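Local atomic coordinates of aldehyde dehydrogenase family protein (Pseudomonas syringae pv. tomato, PDB entry 5IUV), a protein that oxidises indole-3-acetaldehyde with NAD+ as cofactor, a step in auxin synthesis that contributes to the virulence of this plant pathogen. Residues 235-240 / 260-265; 284-289 / 316-321. All blocks are in the same frame, centred on the assembly; numbering follows the deposited sequence.

Contact 1: 235-240 / 260-265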
loop_
_atom_site.group_PDB
_atom_site.type_symbol
_atom_site.label_atom_id
_atom_site.label_comp_id
_atom_site.label_asym_id
_atom_site.label_seq_id
_atom_site.Cartn_x
_atom_site.Cartn_y
_atom_site.Cartn_z
ATOM N N MET A 235 -28.226 19.003 -9.534
ATOM C CA MET A 235 -28.451 17.598 -9.854
ATOM C C MET A 235 -27.348 16.981 -10.719
ATOM O O MET A 235 -27.353 15.775 -10.955
ATOM C CB MET A 235 -29.810 17.424 -10.551
ATOM C CG MET A 235 -30.997 17.797 -9.669
ATOM S SD MET A 235 -31.109 16.701 -8.241
ATOM C CE MET A 235 -31.627 15.185 -9.039
ATOM N N ASP A 236 -26.408 17.790 -11.192
ATOM C CA ASP A 236 -25.320 17.245 -12.003
ATOM C C ASP A 236 -23.943 17.535 -11.398
ATOM O O ASP A 236 -22.922 17.446 -12.077
ATOM C CB ASP A 236 -25.402 17.783 -13.441
ATOM C CG ASP A 236 -24.560 16.968 -14.421
ATOM O OD1 ASP A 236 -24.597 15.724 -14.345
ATOM O OD2 ASP A 236 -23.850 17.571 -15.257
ATOM N N VAL A 237 -23.921 17.887 -10.118
ATOM C CA VAL A 237 -22.667 17.955 -9.373
ATOM C C VAL A 237 -22.483 16.619 -8.661
ATOM O O VAL A 237 -23.385 16.164 -7.953
ATOM C CB VAL A 237 -22.660 19.123 -8.355
ATOM C CG1 VAL A 237 -21.483 19.009 -7.391
ATOM C CG2 VAL A 237 -22.631 20.469 -9.077
ATOM N N ASP A 238 -21.333 15.976 -8.859
ATOM C CA ASP A 238 -21.105 14.643 -8.312
ATOM C C ASP A 238 -20.685 14.674 -6.850
ATOM O O ASP A 238 -21.037 13.789 -6.075
ATOM C CB ASP A 238 -20.038 13.902 -9.132
ATOM C CG ASP A 238 -20.444 13.722 -10.581
ATOM O OD1 ASP A 238 -21.336 12.891 -10.838
ATOM O OD2 ASP A 238 -19.883 14.411 -11.462
ATOM N N THR A 239 -19.927 15.701 -6.483
ATOM C CA THR A 239 -19.302 15.764 -5.171
ATOM C C THR A 239 -19.223 17.210 -4.741
ATOM O O THR A 239 -18.911 18.077 -5.555
ATOM C CB THR A 239 -17.869 15.151 -5.195
ATOM O OG1 THR A 239 -17.938 13.752 -5.500
ATOM C CG2 THR A 239 -17.154 15.348 -3.869
ATOM N N VAL A 240 -19.515 17.483 -3.477
ATOM C CA VAL A 240 -19.220 18.799 -2.940
ATOM C C VAL A 240 -18.218 18.646 -1.792
ATOM O O VAL A 240 -18.352 17.773 -0.931
ATOM C CB VAL A 240 -20.502 19.545 -2.479
ATOM C CG1 VAL A 240 -21.268 18.754 -1.426
ATOM C CG2 VAL A 240 -20.167 20.950 -1.970
ATOM N N ASN A 260 -29.393 14.942 -5.364
ATOM C CA ASN A 260 -28.942 13.780 -6.138
ATOM C C ASN A 260 -28.036 12.795 -5.393
ATOM O O ASN A 260 -27.353 11.981 -6.025
ATOM C CB ASN A 260 -28.208 14.258 -7.400
ATOM C CG ASN A 260 -26.894 14.979 -7.085
ATOM O OD1 ASN A 260 -26.659 15.420 -5.957
ATOM N ND2 ASN A 260 -26.031 15.098 -8.091
ATOM N N MET A 261 -28.025 12.873 -4.063
ATOM C CA MET A 261 -27.172 12.020 -3.239
ATOM C C MET A 261 -25.692 12.206 -3.601
ATOM O O MET A 261 -24.903 11.252 -3.563
ATOM C CB MET A 261 -27.580 10.542 -3.382
ATOM C CG MET A 261 -27.034 9.609 -2.303
ATOM S SD MET A 261 -27.157 7.842 -2.725
ATOM C CE MET A 261 -28.912 7.739 -2.837
ATOM N N LYS A 262 -25.309 13.436 -3.947
ATOM C CA LYS A 262 -23.907 13.728 -4.250
ATOM C C LYS A 262 -23.042 13.404 -3.037
ATOM O O LYS A 262 -23.525 13.463 -1.906
ATOM C CB LYS A 262 -23.726 15.198 -4.660
ATOM C CG LYS A 262 -24.237 16.210 -3.637
ATOM C CD LYS A 262 -23.795 17.642 -3.986
ATOM C CE LYS A 262 -24.394 18.119 -5.307
ATOM N NZ LYS A 262 -25.885 18.069 -5.323
ATOM N N ARG A 263 -21.777 13.040 -3.260
ATOM C CA ARG A 263 -20.868 12.811 -2.138
ATOM C C ARG A 263 -20.619 14.140 -1.418
ATOM O O ARG A 263 -20.518 15.190 -2.050
ATOM C CB ARG A 263 -19.542 12.192 -2.600
ATOM C CG ARG A 263 -19.643 10.744 -3.059
ATOM C CD ARG A 263 -19.978 10.629 -4.540
ATOM N NE ARG A 263 -19.957 9.234 -4.970
ATOM C CZ ARG A 263 -21.031 8.448 -5.031
ATOM N NH1 ARG A 263 -22.229 8.920 -4.713
ATOM N NH2 ARG A 263 -20.905 7.188 -5.426
ATOM N N VAL A 264 -20.545 14.086 -0.093
ATOM C CA VAL A 264 -20.350 15.280 0.721
ATOM C C VAL A 264 -19.158 15.084 1.646
ATOM O O VAL A 264 -19.133 14.144 2.435
ATOM C CB VAL A 264 -21.605 15.602 1.570
ATOM C CG1 VAL A 264 -21.355 16.796 2.485
ATOM C CG2 VAL A 264 -22.798 15.862 0.678
ATOM N N TRP A 265 -18.171 15.965 1.536
ATOM C CA TRP A 265 -16.980 15.887 2.369
ATOM C C TRP A 265 -16.802 17.206 3.100
ATOM O O TRP A 265 -16.742 18.259 2.473
ATOM C CB TRP A 265 -15.739 15.574 1.532
ATOM C CG TRP A 265 -15.836 14.300 0.736
ATOM C CD1 TRP A 265 -16.156 14.180 -0.585
ATOM C CD2 TRP A 265 -15.607 12.976 1.217
ATOM N NE1 TRP A 265 -16.136 12.860 -0.959
ATOM C CE2 TRP A 265 -15.802 12.099 0.131
ATOM C CE3 TRP A 265 -15.245 12.445 2.459
ATOM C CZ2 TRP A 265 -15.653 10.721 0.252
ATOM C CZ3 TRP A 265 -15.102 11.082 2.576
ATOM C CH2 TRP A 265 -15.305 10.235 1.480
HETATM O O HOH W 1 -16.624 12.078 -3.796
#
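The amide nitrogen ND2 of Asn260 reaches back to two carbonyls of 235-240: a nearly straight bond to Val237 O (2.9 Å, 168° at the hydrogen), lying in the amide plane, and a weak, bent one to Met235 O. The other end of the same amide is used as well, since OD1 accepts Lys262 NZ at 2.8 Å, from above the carbonyl plane, so both ends of the Asn260 side chain are fixed. Together the segments open the two parallel strands of a beta-alpha-beta unit in the cofactor-binding Rossmann-type domain; helix 246-258 makes the crossover. Parallel pairing begins where Arg263 N bonds Asp238 O and continues through Val240 N to Arg263 O and Trp265 N to Val240 O. The Lys262 chain, bent at chi3 and chi4 (64° and 57°), folds back over 235-240: CD lies 3.8 Å from Val240 CG1, CE lies 3.6 Å from Val237 CB, and NZ also bonds the carbonyls of Ala232 and His234. On the same face as this aliphatic stem, Val240 CG1 meets Val264 CG2, and Leu252 and Ala256 of the crossover helix pack there. Thr239 and Arg263 share the other face, where the guanidinium turns away to a salt bridge with Glu489 and to Lys471 O of the second subunit. Thr239 CG2 abuts the indole edge at Trp265 CD1 (3.6 Å), and a water joins Thr239 OG1 to Trp265 NE1, which donates to it over 3.0 Å.

Contact 2: 284-289 / 316-321; sequences QAAADS and DRFLPM
Apolar contact comes first: Phe318 and Met321, one helical turn apart, press against Ala286 and Ala287. The Phe318 ring arrives edge-on, with CE1 3.5 Å from Ala287 N and CZ 3.8 Å from Ala286 C, so its rim meets the helix backbone. CE1 also touches both methyls, Ala287 CB at 3.8 Å and Ala286 CB slightly farther off. With CG anti to the backbone N (chi1 -172°), Phe318 carries its ring across the gap, and Leu308 and Val310 of strand 307-311 pack against it too. The Met321 stem meets the second alanine, CB lying 3.8 Å from Ala287 CB, while the bend at chi3 brings CE closer still, 3.3 Å from Gln284 OE1.

Polar links gather round the other end of that amide. Gln284 NE2 donates to Asp288 OD1 one turn on in its own helix (3.0 Å), in the amide plane but from above the carboxylate plane. It also donates to a water that in turn bonds Met321 O at 2.7 Å, bridging the helices beside the methionine. Ala286 and Ala287 are the small residues that 284-289 turns to its partner, and the axes of the two short segments pass 9.4 Å apart at a crossing angle of -47°. Helices 283-295 and 312-326 thus pack side by side against the parallel part of a sheet, where Ala286 touches Trp434 of strand 430-434, as in the alpha/beta catalytic domain of aldehyde dehydrogenases.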
loop_
_atom_site.group_PDB
_atom_site.type_symbol
_atom_site.label_atom_id
_atom_site.label_comp_id
_atom_site.label_asym_id
_atom_site.label_seq_id
_atom_site.Cartn_x
_atom_site.Cartn_y
_atom_site.Cartn_z
ATOM N N GLN A 284 9.114 26.559 28.127
ATOM C CA GLN A 284 9.135 27.832 27.409
ATOM C C GLN A 284 8.602 27.639 25.993
ATOM O O GLN A 284 7.815 28.444 25.493
ATOM C CB GLN A 284 10.544 28.424 27.376
ATOM C CG GLN A 284 10.593 29.828 26.778
ATOM C CD GLN A 284 9.784 30.831 27.580
ATOM O OE1 GLN A 284 9.969 30.970 28.787
ATOM N NE2 GLN A 284 8.882 31.535 26.911
ATOM N N ALA A 285 9.029 26.555 25.355
ATOM C CA ALA A 285 8.518 26.193 24.042
ATOM C C ALA A 285 7.009 25.958 24.099
ATOM O O ALA A 285 6.276 26.385 23.209
ATOM C CB ALA A 285 9.237 24.959 23.516
ATOM N N ALA A 286 6.546 25.295 25.152
ATOM C CA ALA A 286 5.110 25.057 25.316
ATOM C C ALA A 286 4.352 26.373 25.508
ATOM O O ALA A 286 3.233 26.536 25.020
ATOM C CB ALA A 286 4.855 24.120 26.487
ATOM N N ALA A 287 4.963 27.311 26.224
ATOM C CA ALA A 287 4.347 28.621 26.431
ATOM C C ALA A 287 4.290 29.423 25.137
ATOM O O ALA A 287 3.243 29.983 24.794
ATOM C CB ALA A 287 5.099 29.400 27.501
ATOM N N ASP A 288 5.418 29.503 24.432
ATOM C CA ASP A 288 5.457 30.204 23.148
ATOM C C ASP A 288 4.422 29.638 22.189
ATOM O O ASP A 288 3.701 30.382 21.524
ATOM C CB ASP A 288 6.844 30.115 22.505
ATOM C CG ASP A 288 7.914 30.790 23.327
ATOM O OD1 ASP A 288 7.561 31.628 24.183
ATOM O OD2 ASP A 288 9.108 30.483 23.107
ATOM N N SER A 289 4.359 28.313 22.122
ATOM C CA SER A 289 3.445 27.639 21.208
ATOM C C SER A 289 1.991 27.811 21.621
ATOM O O SER A 289 1.124 27.937 20.768
ATOM C CB SER A 289 3.786 26.150 21.100
ATOM O OG SER A 289 5.028 25.975 20.438
ATOM N N ASP A 316 0.640 27.696 38.112
ATOM C CA ASP A 316 1.049 28.992 38.646
ATOM C C ASP A 316 2.332 29.514 38.006
ATOM O O ASP A 316 2.534 30.723 37.900
ATOM C CB ASP A 316 1.219 28.915 40.167
ATOM C CG ASP A 316 -0.106 28.841 40.900
ATOM O OD1 ASP A 316 -1.132 29.253 40.318
ATOM O OD2 ASP A 316 -0.121 28.378 42.060
ATOM N N ARG A 317 3.200 28.603 37.589
ATOM C CA ARG A 317 4.427 28.989 36.908
ATOM C C ARG A 317 4.184 29.201 35.411
ATOM O O ARG A 317 4.766 30.096 34.804
ATOM C CB ARG A 317 5.518 27.930 37.120
ATOM C CG ARG A 317 6.826 28.249 36.414
ATOM C CD ARG A 317 7.700 27.014 36.227
ATOM N NE ARG A 317 8.766 27.267 35.259
ATOM C CZ ARG A 317 9.588 26.335 34.786
ATOM N NH1 ARG A 317 9.474 25.077 35.191
ATOM N NH2 ARG A 317 10.522 26.663 33.903
ATOM N N PHE A 318 3.309 28.381 34.829
ATOM C CA PHE A 318 3.127 28.338 33.374
ATOM C C PHE A 318 2.267 29.477 32.831
ATOM O O PHE A 318 2.582 30.044 31.785
ATOM C CB PHE A 318 2.520 26.989 32.959
ATOM C CG PHE A 318 2.473 26.759 31.465
ATOM C CD1 PHE A 318 3.643 26.717 30.716
ATOM C CD2 PHE A 318 1.264 26.545 30.821
ATOM C CE1 PHE A 318 3.607 26.490 29.345
ATOM C CE2 PHE A 318 1.217 26.315 29.447
ATOM C CZ PHE A 318 2.388 26.291 28.707
ATOM N N LEU A 319 1.179 29.802 33.519
ATOM C CA LEU A 319 0.273 30.833 33.013
ATOM C C LEU A 319 0.956 32.202 32.825
ATOM O O LEU A 319 0.717 32.859 31.814
ATOM C CB LEU A 319 -0.955 30.971 33.919
ATOM C CG LEU A 319 -1.959 32.045 33.478
ATOM C CD1 LEU A 319 -2.425 31.809 32.043
ATOM C CD2 LEU A 319 -3.144 32.106 34.439
ATOM N N PRO A 320 1.821 32.629 33.771
ATOM C CA PRO A 320 2.530 33.885 33.495
ATOM C C PRO A 320 3.444 33.808 32.275
ATOM O O PRO A 320 3.625 34.813 31.586
ATOM C CB PRO A 320 3.353 34.113 34.768
ATOM C CG PRO A 320 2.599 33.414 35.829
ATOM C CD PRO A 320 2.015 32.198 35.169
ATOM N N MET A 321 4.010 32.633 32.009
ATOM C CA MET A 321 4.830 32.447 30.817
ATOM C C MET A 321 3.988 32.607 29.552
ATOM O O MET A 321 4.452 33.157 28.554
ATOM C CB MET A 321 5.507 31.073 30.835
ATOM C CG MET A 321 6.375 30.829 32.063
ATOM S SD MET A 321 7.016 29.142 32.148
ATOM C CE MET A 321 8.007 29.097 30.657
HETATM O O HOH W 2 7.024 33.688 28.127
#

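Contacts 1 and 2 lie on opposite sides of the chain's centre, their own centres 46 Å apart and their nearest atoms about 27 Å apart. They follow each other along the chain, and each belongs to a different mixed sheet: 235-240 / 260-265 pairs two strands within one, whereas 284-289 / 316-321 joins two helices flanking the other. Contact 1 lies near the cofactor site, with the Val240 side chain about 7 Å from bound NAD and that of Trp265 about 7 Å from that of Glu267, the predicted active-site residue. Contact 2 is remote from the annotated sites. A neighbouring subunit reaches contact 1, but none touches the segments of contact 2.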